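Local coordinates for superoxide dismutase (Clostridium difficile, PDB 3TJT), which probably converts superoxide radicals into hydrogen peroxide and molecular oxygen, using a bound metal ion, iron (III) in this crystal, at residues A[165-168]-A[169-173]; A[21-24]-A[25-28]; A[115-118]-A[119-123]. All coordinates share one frame; numbering follows the deposited sequence.

Contact 1 (165-173) holds two of the four protein ligands of the iron, and each of the other two contacts touches it. Contact 2 (21-28) starts helix 24-46, which brings His30 to the same metal; its centre is about 12 Å from that of contact 1. There Thr26 CG2 packs 3.7 Å from Ala172 O, and the Thr26 side chain lies about 8 Å from the iron. Contact 3 (115-123), on helix 114-127, has its centre about 17 Å from that of contact 1 and meets it where Phe121 CZ lies 3.9 Å from Leu166 CB; the Phe121 side chain remains about 14 Å from the metal. Contacts 2 and 3 do not touch, their nearest atoms being about 10 Å apart.

Contact 1: A[165-168]-A[169-173]; sequences GLDV and WEHAY. With FE (Fe (III) ion), chain B.
Asp167 and His171 belong to the DVWEHAYY signature of iron/manganese superoxide dismutases and supply two of the iron's four protein ligands. Asp167 OD2 lies 1.9 Å and His171 NE2 2.2 Å from the iron; a water, His30 and His85 complete the coordination. The carboxylate and imidazole meet at the metal with planes 83° apart. Chi1 (-171°) sets the Asp167 carboxylate anti to the backbone N, and a chi2 near zero turns OD1 back to the chain: Trp169 N donates to Asp167 OD1 on its anti side, tilted out of the carboxylate plane (3.0 Å, N-H...O 154°). This bond limits rotation of the ligand, and Trp169 CD1 also comes within 3.2 Å of Asp167 OD1. The signature here leaves strand 161-167 in a tight turn, in which Ala172 N bonds to Trp169 O and Ala172 CB sits 3.6 Å from Asp167 O. The metal-bound water lies over one face of the indole, toward its rim, while Trp169 NE1 donates to Asn151 O. Tyr173 meets Val168 O with its ring edge, CE2 at 3.4 Å, and directs OH to Arg181. His171 ND1 pairs with Glu170 OE2 of the second subunit, an exchange made in both directions across the dimer interface.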
ATOM      1  N   GLY A 165     -11.883  -7.222  11.342  1.00 16.55           N
ATOM      2  CA  GLY A 165     -11.176  -6.632  10.216  1.00 16.77           C
ATOM      3  C   GLY A 165      -9.696  -6.926  10.325  1.00 18.40           C
ATOM      4  O   GLY A 165      -9.178  -7.007  11.435  1.00 17.12           O
ATOM      5  N   LEU A 166      -9.034  -7.080   9.178  1.00 17.61           N
ATOM      6  CA  LEU A 166      -7.610  -7.426   9.121  1.00 16.38           C
ATOM      7  C   LEU A 166      -6.848  -6.413   8.276  1.00 17.84           C
ATOM      8  O   LEU A 166      -7.185  -6.166   7.111  1.00 18.64           O
ATOM      9  CB  LEU A 166      -7.429  -8.829   8.530  1.00 14.45           C
ATOM     10  CG  LEU A 166      -5.986  -9.309   8.286  1.00 14.89           C
ATOM     11  CD1 LEU A 166      -5.163  -9.279   9.576  1.00 16.63           C
ATOM     12  CD2 LEU A 166      -5.997 -10.703   7.656  1.00 15.74           C
ATOM     13  N   ASP A 167      -5.820  -5.837   8.881  1.00 14.36           N
ATOM     14  CA  ASP A 167      -4.916  -4.894   8.228  1.00 16.76           C
ATOM     15  C   ASP A 167      -3.976  -5.666   7.307  1.00 17.28           C
ATOM     16  O   ASP A 167      -3.211  -6.509   7.769  1.00 16.16           O
ATOM     17  CB  ASP A 167      -4.124  -4.162   9.318  1.00 15.47           C
ATOM     18  CG  ASP A 167      -3.294  -3.009   8.796  1.00 16.33           C
ATOM     19  OD1 ASP A 167      -3.198  -2.821   7.560  1.00 16.21           O
ATOM     20  OD2 ASP A 167      -2.731  -2.262   9.632  1.00 16.74           O
ATOM     21  N   VAL A 168      -4.030  -5.398   6.001  1.00 16.89           N
ATOM     22  CA  VAL A 168      -3.074  -6.032   5.087  1.00 13.54           C
ATOM     23  C   VAL A 168      -2.136  -5.041   4.398  1.00 13.01           C
ATOM     24  O   VAL A 168      -1.554  -5.355   3.358  1.00 17.29           O
ATOM     25  CB  VAL A 168      -3.733  -6.993   4.044  1.00 18.01           C
ATOM     26  CG1 VAL A 168      -4.322  -8.220   4.738  1.00 17.19           C
ATOM     27  CG2 VAL A 168      -4.797  -6.274   3.217  1.00 17.30           C
ATOM     28  N   TRP A 169      -1.985  -3.857   4.981  1.00 13.48           N
ATOM     29  CA  TRP A 169      -0.870  -2.982   4.626  1.00 13.83           C
ATOM     30  C   TRP A 169       0.386  -3.792   4.900  1.00 17.77           C
ATOM     31  O   TRP A 169       0.425  -4.591   5.846  1.00 14.86           O
ATOM     32  CB  TRP A 169      -0.837  -1.738   5.504  1.00 14.06           C
ATOM     33  CG  TRP A 169      -1.828  -0.658   5.144  1.00 16.55           C
ATOM     34  CD1 TRP A 169      -3.192  -0.777   5.070  1.00 16.04           C
ATOM     35  CD2 TRP A 169      -1.526   0.707   4.843  1.00 15.39           C
ATOM     36  NE1 TRP A 169      -3.753   0.436   4.734  1.00 14.14           N
ATOM     37  CE2 TRP A 169      -2.754   1.366   4.599  1.00 14.14           C
ATOM     38  CE3 TRP A 169      -0.339   1.443   4.764  1.00 15.05           C
ATOM     39  CZ2 TRP A 169      -2.823   2.723   4.273  1.00 15.51           C
ATOM     40  CZ3 TRP A 169      -0.408   2.803   4.445  1.00 16.07           C
ATOM     41  CH2 TRP A 169      -1.643   3.426   4.202  1.00 17.23           C
ATOM     42  N   GLU A 170       1.425  -3.584   4.103  1.00 13.53           N
ATOM     43  CA  GLU A 170       2.643  -4.353   4.316  1.00 16.11           C
ATOM     44  C   GLU A 170       3.304  -4.078   5.673  1.00 13.20           C
ATOM     45  O   GLU A 170       3.963  -4.968   6.219  1.00 16.58           O
ATOM     46  CB  GLU A 170       3.605  -4.173   3.131  1.00 15.25           C
ATOM     47  CG  GLU A 170       3.106  -4.929   1.902  1.00 14.74           C
ATOM     48  CD  GLU A 170       3.865  -4.596   0.620  1.00 15.84           C
ATOM     49  OE1 GLU A 170       4.331  -3.444   0.468  1.00 15.97           O
ATOM     50  OE2 GLU A 170       3.979  -5.504  -0.222  1.00 17.98           O
ATOM     51  N   HIS A 171       3.121  -2.889   6.239  1.00 14.65           N
ATOM     52  CA  HIS A 171       3.714  -2.643   7.559  1.00 15.90           C
ATOM     53  C   HIS A 171       3.184  -3.613   8.612  1.00 18.74           C
ATOM     54  O   HIS A 171       3.830  -3.847   9.635  1.00 16.76           O
ATOM     55  CB  HIS A 171       3.613  -1.179   8.030  1.00 14.73           C
ATOM     56  CG  HIS A 171       2.209  -0.679   8.222  1.00 16.41           C
ATOM     57  ND1 HIS A 171       1.708   0.399   7.522  1.00 17.98           N
ATOM     58  CD2 HIS A 171       1.215  -1.092   9.043  1.00 21.60           C
ATOM     59  CE1 HIS A 171       0.460   0.627   7.906  1.00 18.69           C
ATOM     60  NE2 HIS A 171       0.137  -0.269   8.821  1.00 17.99           N
ATOM     61  N   ALA A 172       2.022  -4.198   8.356  1.00 15.96           N
ATOM     62  CA  ALA A 172       1.393  -5.048   9.361  1.00 17.02           C
ATOM     63  C   ALA A 172       2.008  -6.433   9.431  1.00 18.41           C
ATOM     64  O   ALA A 172       1.793  -7.159  10.408  1.00 17.96           O
ATOM     65  CB  ALA A 172      -0.113  -5.164   9.116  1.00 16.08           C
ATOM     66  N   TYR A 173       2.758  -6.816   8.400  1.00 15.26           N
ATOM     67  CA  TYR A 173       3.250  -8.182   8.327  1.00 14.52           C
ATOM     68  C   TYR A 173       4.654  -8.377   7.750  1.00 16.35           C
ATOM     69  O   TYR A 173       5.161  -9.494   7.774  1.00 16.55           O
ATOM     70  CB  TYR A 173       2.269  -9.085   7.566  1.00 15.23           C
ATOM     71  CG  TYR A 173       2.056  -8.763   6.088  1.00 15.97           C
ATOM     72  CD1 TYR A 173       2.917  -9.260   5.107  1.00 16.93           C
ATOM     73  CD2 TYR A 173       0.966  -8.000   5.677  1.00 17.06           C
ATOM     74  CE1 TYR A 173       2.692  -8.989   3.735  1.00 16.74           C
ATOM     75  CE2 TYR A 173       0.741  -7.720   4.316  1.00 15.88           C
ATOM     76  CZ  TYR A 173       1.602  -8.214   3.361  1.00 16.35           C
ATOM     77  OH  TYR A 173       1.367  -7.937   2.024  1.00 16.91           O
TER
HETATM   78 FE    FE B   1      -1.728  -0.655   9.908  1.00 25.18          FE
HETATM   79  O   HOH W   1      -2.827   0.059   8.102  1.00 16.43           O

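Contact 2: A[21-24]-A[25-28]; sequences YIDK and ETMK
The carboxylate of Asp23 receives both polar groups of Thr26 from one face of its plane, at the single oxygen OD2. Thr26 OG1 donates on the syn side at 2.6 Å from Asp23 OD2, only slightly out of plane, whereas Thr26 N comes from above, 60° out of the plane and 3.0 Å from Asp23 OD2. From the opposite face a water donates to Asp23 OD2 at 2.7 Å and, more loosely, to the second flat group, the carboxylate of Glu25, with OE1 at 3.2 Å. A bend at chi2 (68°) folds the Glu25 chain back, leaving Glu25 OE1 4.0 Å from Asp23 OD2; the shared water and the amide end of the helix probably ease this meeting of like charges. Asp23 is thus the N-cap of helix 24-46. Thr26 can offer hydroxyl and amide to the same oxygen because its OG1 stands beside its own backbone N (chi1 -69°).

The first helical turn is closed by Met27 N bonding to Asp23 O at 3.0 Å. Ile22, just before the cap, and Met27 form a hydrophobic staple: the methionine chain crosses the isoleucine at about a right angle, with SD 3.5 Å from Ile22 CG2. Lys24 and Lys28 run side by side in the same direction, touching through their CE atoms at 4.1 Å, and the ammonium of Lys28 makes a cation-pi contact with Tyr15.

Helix 174-177 packs against the capped end, Leu175 touching Asp23 and Thr26, while Tyr177 OH bonds to Tyr21 O and Met92 touches Ile22. One turn beyond Thr26, helix 24-46 carries the iron ligand His30.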
ATOM      1  N   TYR A  21       2.347 -15.240  16.552  1.00 21.87           N
ATOM      2  CA  TYR A  21       1.570 -14.958  15.346  1.00 19.88           C
ATOM      3  C   TYR A  21       1.868 -13.582  14.765  1.00 19.55           C
ATOM      4  O   TYR A  21       1.900 -13.403  13.540  1.00 21.27           O
ATOM      5  CB  TYR A  21       0.081 -15.113  15.645  1.00 19.95           C
ATOM      6  CG  TYR A  21      -0.210 -16.424  16.336  1.00 20.80           C
ATOM      7  CD1 TYR A  21      -0.067 -17.625  15.658  1.00 24.59           C
ATOM      8  CD2 TYR A  21      -0.597 -16.458  17.670  1.00 24.30           C
ATOM      9  CE1 TYR A  21      -0.320 -18.828  16.281  1.00 28.72           C
ATOM     10  CE2 TYR A  21      -0.851 -17.662  18.305  1.00 26.32           C
ATOM     11  CZ  TYR A  21      -0.711 -18.840  17.602  1.00 29.76           C
ATOM     12  OH  TYR A  21      -0.961 -20.045  18.220  1.00 34.04           O
ATOM     13  N   ILE A  22       2.063 -12.614  15.651  1.00 19.29           N
ATOM     14  CA  ILE A  22       2.513 -11.282  15.271  1.00 17.86           C
ATOM     15  C   ILE A  22       3.655 -10.898  16.193  1.00 22.77           C
ATOM     16  O   ILE A  22       3.523 -10.967  17.411  1.00 20.85           O
ATOM     17  CB  ILE A  22       1.379 -10.243  15.376  1.00 19.47           C
ATOM     18  CG1 ILE A  22       0.206 -10.676  14.492  1.00 18.65           C
ATOM     19  CG2 ILE A  22       1.887  -8.851  14.983  1.00 19.44           C
ATOM     20  CD1 ILE A  22      -1.009  -9.749  14.581  1.00 21.88           C
ATOM     21  N   ASP A  23       4.775 -10.487  15.612  1.00 20.27           N
ATOM     22  CA  ASP A  23       5.967 -10.172  16.398  1.00 21.30           C
ATOM     23  C   ASP A  23       5.853  -8.897  17.232  1.00 20.15           C
ATOM     24  O   ASP A  23       5.190  -7.928  16.849  1.00 19.37           O
ATOM     25  CB  ASP A  23       7.177 -10.067  15.473  1.00 19.88           C
ATOM     26  CG  ASP A  23       6.918  -9.140  14.315  1.00 20.72           C
ATOM     27  OD1 ASP A  23       5.990  -9.436  13.530  1.00 21.77           O
ATOM     28  OD2 ASP A  23       7.625  -8.121  14.204  1.00 21.34           O
ATOM     29  N   LYS A  24       6.535  -8.897  18.374  1.00 18.89           N
ATOM     30  CA  LYS A  24       6.551  -7.752  19.276  1.00 19.67           C
ATOM     31  C   LYS A  24       7.065  -6.477  18.610  1.00 19.16           C
ATOM     32  O   LYS A  24       6.570  -5.386  18.872  1.00 18.21           O
ATOM     33  CB  LYS A  24       7.423  -8.077  20.503  1.00 23.27           C
ATOM     34  CG  LYS A  24       7.577  -6.924  21.476  1.00 33.82           C
ATOM     35  CD  LYS A  24       8.576  -7.250  22.600  1.00 32.27           C
ATOM     36  CE  LYS A  24       8.618  -6.127  23.635  1.00 40.78           C
ATOM     37  NZ  LYS A  24       9.540  -6.433  24.774  1.00 47.40           N
ATOM     38  N   GLU A  25       8.073  -6.611  17.758  1.00 19.64           N
ATOM     39  CA  GLU A  25       8.642  -5.434  17.113  1.00 19.62           C
ATOM     40  C   GLU A  25       7.587  -4.746  16.242  1.00 18.09           C
ATOM     41  O   GLU A  25       7.477  -3.518  16.223  1.00 18.11           O
ATOM     42  CB  GLU A  25       9.861  -5.832  16.281  1.00 23.13           C
ATOM     43  CG  GLU A  25      11.045  -6.338  17.121  1.00 31.32           C
ATOM     44  CD  GLU A  25      10.815  -7.690  17.820  1.00 37.69           C
ATOM     45  OE1 GLU A  25      10.060  -8.549  17.299  1.00 24.49           O
ATOM     46  OE2 GLU A  25      11.430  -7.897  18.898  1.00 38.21           O
ATOM     47  N   THR A  26       6.811  -5.556  15.540  1.00 16.34           N
ATOM     48  CA  THR A  26       5.731  -5.030  14.701  1.00 19.04           C
ATOM     49  C   THR A  26       4.614  -4.403  15.533  1.00 18.41           C
ATOM     50  O   THR A  26       4.091  -3.343  15.188  1.00 16.14           O
ATOM     51  CB  THR A  26       5.188  -6.122  13.780  1.00 17.06           C
ATOM     52  OG1 THR A  26       6.185  -6.449  12.811  1.00 17.81           O
ATOM     53  CG2 THR A  26       3.916  -5.659  13.062  1.00 17.21           C
ATOM     54  N   MET A  27       4.251  -5.034  16.645  1.00 15.92           N
ATOM     55  CA  MET A  27       3.242  -4.421  17.513  1.00 17.20           C
ATOM     56  C   MET A  27       3.681  -3.040  17.991  1.00 17.83           C
ATOM     57  O   MET A  27       2.885  -2.103  18.016  1.00 17.65           O
ATOM     58  CB  MET A  27       2.899  -5.327  18.711  1.00 15.84           C
ATOM     59  CG  MET A  27       2.290  -6.674  18.326  1.00 19.01           C
ATOM     60  SD  MET A  27       0.722  -6.575  17.386  1.00 20.18           S
ATOM     61  CE  MET A  27      -0.272  -5.556  18.470  1.00 18.93           C
ATOM     62  N   LYS A  28       4.954  -2.908  18.361  1.00 17.24           N
ATOM     63  CA  LYS A  28       5.498  -1.624  18.790  1.00 18.85           C
ATOM     64  C   LYS A  28       5.429  -0.571  17.680  1.00 19.10           C
ATOM     65  O   LYS A  28       4.959   0.538  17.899  1.00 18.05           O
ATOM     66  CB  LYS A  28       6.945  -1.780  19.275  1.00 21.89           C
ATOM     67  CG  LYS A  28       7.085  -2.510  20.603  1.00 27.76           C
ATOM     68  CD  LYS A  28       7.326  -1.538  21.756  1.00 38.24           C
ATOM     69  CE  LYS A  28       7.425  -2.278  23.095  1.00 40.57           C
ATOM     70  NZ  LYS A  28       7.422  -1.349  24.267  1.00 45.57           N
TER
HETATM   71  O   HOH W   2      10.292  -8.712  14.144  1.00 26.63           O

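Contact 3: A[115-118]-A[119-123]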
ATOM      1  N   GLU A 115     -16.229 -22.543   8.354  1.00 29.13           N
ATOM      2  CA  GLU A 115     -15.134 -22.860   7.448  1.00 32.13           C
ATOM      3  C   GLU A 115     -15.280 -22.139   6.109  1.00 31.16           C
ATOM      4  O   GLU A 115     -14.289 -21.691   5.528  1.00 28.70           O
ATOM      5  CB  GLU A 115     -15.023 -24.371   7.227  1.00 35.23           C
ATOM      6  CG  GLU A 115     -13.929 -24.770   6.237  1.00 39.61           C
ATOM      7  CD  GLU A 115     -12.546 -24.250   6.630  1.00 51.89           C
ATOM      8  OE1 GLU A 115     -12.213 -24.262   7.837  1.00 47.04           O
ATOM      9  OE2 GLU A 115     -11.786 -23.836   5.724  1.00 53.34           O
ATOM     10  N   LYS A 116     -16.512 -22.040   5.618  1.00 26.86           N
ATOM     11  CA  LYS A 116     -16.764 -21.326   4.367  1.00 27.26           C
ATOM     12  C   LYS A 116     -16.542 -19.829   4.542  1.00 24.27           C
ATOM     13  O   LYS A 116     -15.981 -19.168   3.662  1.00 26.34           O
ATOM     14  CB  LYS A 116     -18.178 -21.600   3.853  1.00 28.05           C
ATOM     15  CG  LYS A 116     -18.333 -22.965   3.201  1.00 35.65           C
ATOM     16  CD  LYS A 116     -19.787 -23.245   2.859  1.00 37.66           C
ATOM     17  CE  LYS A 116     -19.933 -24.589   2.171  1.00 43.44           C
ATOM     18  NZ  LYS A 116     -21.367 -24.915   1.921  1.00 49.60           N
ATOM     19  N   PHE A 117     -16.990 -19.293   5.674  1.00 23.57           N
ATOM     20  CA  PHE A 117     -16.713 -17.902   6.008  1.00 22.38           C
ATOM     21  C   PHE A 117     -15.200 -17.642   6.018  1.00 24.13           C
ATOM     22  O   PHE A 117     -14.714 -16.658   5.442  1.00 21.41           O
ATOM     23  CB  PHE A 117     -17.268 -17.527   7.384  1.00 20.92           C
ATOM     24  CG  PHE A 117     -16.512 -16.404   8.026  1.00 22.44           C
ATOM     25  CD1 PHE A 117     -16.644 -15.109   7.550  1.00 20.11           C
ATOM     26  CD2 PHE A 117     -15.616 -16.647   9.060  1.00 22.02           C
ATOM     27  CE1 PHE A 117     -15.921 -14.068   8.110  1.00 21.67           C
ATOM     28  CE2 PHE A 117     -14.885 -15.610   9.622  1.00 23.27           C
ATOM     29  CZ  PHE A 117     -15.041 -14.319   9.149  1.00 22.14           C
ATOM     30  N   LYS A 118     -14.462 -18.516   6.694  1.00 21.22           N
ATOM     31  CA  LYS A 118     -13.018 -18.344   6.833  1.00 22.67           C
ATOM     32  C   LYS A 118     -12.309 -18.378   5.477  1.00 24.49           C
ATOM     33  O   LYS A 118     -11.424 -17.567   5.217  1.00 23.08           O
ATOM     34  CB  LYS A 118     -12.437 -19.412   7.767  1.00 25.30           C
ATOM     35  CG  LYS A 118     -10.970 -19.202   8.106  1.00 27.52           C
ATOM     36  CD  LYS A 118     -10.500 -20.208   9.155  1.00 31.42           C
ATOM     37  CE  LYS A 118      -9.014 -20.039   9.457  1.00 33.50           C
ATOM     38  NZ  LYS A 118      -8.539 -21.056  10.437  1.00 34.78           N
ATOM     39  N   GLN A 119     -12.685 -19.319   4.616  1.00 23.27           N
ATOM     40  CA  GLN A 119     -12.057 -19.414   3.298  1.00 25.55           C
ATOM     41  C   GLN A 119     -12.292 -18.151   2.476  1.00 24.12           C
ATOM     42  O   GLN A 119     -11.383 -17.679   1.789  1.00 22.58           O
ATOM     43  CB  GLN A 119     -12.560 -20.637   2.532  1.00 29.24           C
ATOM     44  CG  GLN A 119     -12.081 -21.954   3.134  1.00 38.29           C
ATOM     45  CD  GLN A 119     -12.557 -23.167   2.354  1.00 51.46           C
ATOM     46  OE1 GLN A 119     -13.030 -23.046   1.221  1.00 56.34           O
ATOM     47  NE2 GLN A 119     -12.428 -24.348   2.958  1.00 51.50           N
ATOM     48  N   GLU A 120     -13.505 -17.605   2.556  1.00 23.03           N
ATOM     49  CA  GLU A 120     -13.835 -16.389   1.812  1.00 23.69           C
ATOM     50  C   GLU A 120     -13.087 -15.182   2.360  1.00 22.48           C
ATOM     51  O   GLU A 120     -12.580 -14.358   1.599  1.00 21.86           O
ATOM     52  CB  GLU A 120     -15.347 -16.115   1.803  1.00 23.98           C
ATOM     53  CG  GLU A 120     -15.735 -14.886   0.972  1.00 24.34           C
ATOM     54  CD  GLU A 120     -17.241 -14.621   0.943  1.00 32.70           C
ATOM     55  OE1 GLU A 120     -18.027 -15.527   1.309  1.00 29.68           O
ATOM     56  OE2 GLU A 120     -17.637 -13.499   0.557  1.00 30.50           O
ATOM     57  N   PHE A 121     -13.012 -15.074   3.679  1.00 19.24           N
ATOM     58  CA  PHE A 121     -12.292 -13.962   4.287  1.00 19.86           C
ATOM     59  C   PHE A 121     -10.814 -14.020   3.896  1.00 23.04           C
ATOM     60  O   PHE A 121     -10.211 -13.002   3.517  1.00 20.05           O
ATOM     61  CB  PHE A 121     -12.442 -13.988   5.811  1.00 18.87           C
ATOM     62  CG  PHE A 121     -11.883 -12.774   6.490  1.00 18.28           C
ATOM     63  CD1 PHE A 121     -12.700 -11.698   6.793  1.00 19.10           C
ATOM     64  CD2 PHE A 121     -10.534 -12.704   6.811  1.00 18.19           C
ATOM     65  CE1 PHE A 121     -12.187 -10.573   7.412  1.00 18.76           C
ATOM     66  CE2 PHE A 121     -10.006 -11.588   7.432  1.00 17.48           C
ATOM     67  CZ  PHE A 121     -10.831 -10.515   7.730  1.00 17.67           C
ATOM     68  N   GLN A 122     -10.227 -15.209   3.989  1.00 19.60           N
ATOM     69  CA  GLN A 122      -8.809 -15.359   3.681  1.00 22.61           C
ATOM     70  C   GLN A 122      -8.500 -14.983   2.235  1.00 21.36           C
ATOM     71  O   GLN A 122      -7.508 -14.313   1.969  1.00 21.09           O
ATOM     72  CB  GLN A 122      -8.315 -16.768   3.997  1.00 25.63           C
ATOM     73  CG  GLN A 122      -8.332 -17.075   5.481  1.00 26.79           C
ATOM     74  CD  GLN A 122      -7.327 -18.151   5.862  1.00 37.89           C
ATOM     75  OE1 GLN A 122      -7.542 -18.915   6.800  1.00 40.48           O
ATOM     76  NE2 GLN A 122      -6.216 -18.204   5.138  1.00 40.42           N
ATOM     77  N   LYS A 123      -9.355 -15.400   1.310  1.00 21.15           N
ATOM     78  CA  LYS A 123      -9.161 -15.056  -0.098  1.00 22.14           C
ATOM     79  C   LYS A 123      -9.312 -13.557  -0.352  1.00 22.69           C
ATOM     80  O   LYS A 123      -8.541 -12.966  -1.118  1.00 20.67           O
ATOM     81  CB  LYS A 123     -10.128 -15.831  -0.991  1.00 26.24           C
ATOM     82  CG  LYS A 123      -9.832 -15.649  -2.474  1.00 29.70           C
ATOM     83  CD  LYS A 123     -10.735 -16.517  -3.328  1.00 35.39           C
ATOM     84  CE  LYS A 123     -10.152 -16.700  -4.727  1.00 45.14           C
ATOM     85  NZ  LYS A 123      -9.915 -15.405  -5.427  1.00 43.55           N
TER
HETATM   86  O   HOH W   3     -18.123 -18.067   1.278  1.00 39.99           O
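Glu115 and Gln119, one turn apart on the exposed side of helix 114-127, are joined by both backbone and side chain. Gln119 NE2 donates to the anti lone pair of Glu115 OE2 at 2.9 Å, in a fairly straight bond with the acceptor close to the amide plane, although amide and carboxylate planes are 61° apart. A bend at chi2 (56°) brings the Glu115 carboxylate round to the amide, which the otherwise extended Gln119 chain presents to it. The Gln119 CG methylene also passes 3.2 Å from Glu115 OE2.

Along the helix, the carbonyls of residues 115 to 118 each accept from the amide four residues on. Gln119 N bonds to Glu115 O at 3.0 Å, and Phe121 N to Phe117 O at 2.9 Å; Glu120 N and Gln122 N find Lys116 O and Lys118 O in the same way. A water donates to Glu120 OE1 at an unusually short 2.5 Å and, weakly, to Lys116 O, a lopsided link between carboxylate and main-chain carbonyl. Lys118 and Gln122 extend side by side in the same direction. At the far end Lys123 NZ forms a salt bridge with Asp127.

The buried side is aromatic. Phe117 and Phe121 point the same way, their rings inclined at 48° with centroids 6.0 Å apart, and Phe117 CE1 reaches to 4.2 Å from Phe121 CB.

Both rings lie against the antiparallel sheet, on Ile146 of strand 144-150 and Ile164 of strand 161-167, with Phe121 also on Leu166. Phe117 meets Phe111 of helix 101-111 edge-to-face, and Gln122 borders helix 181-188 at Ile185 and Asp186.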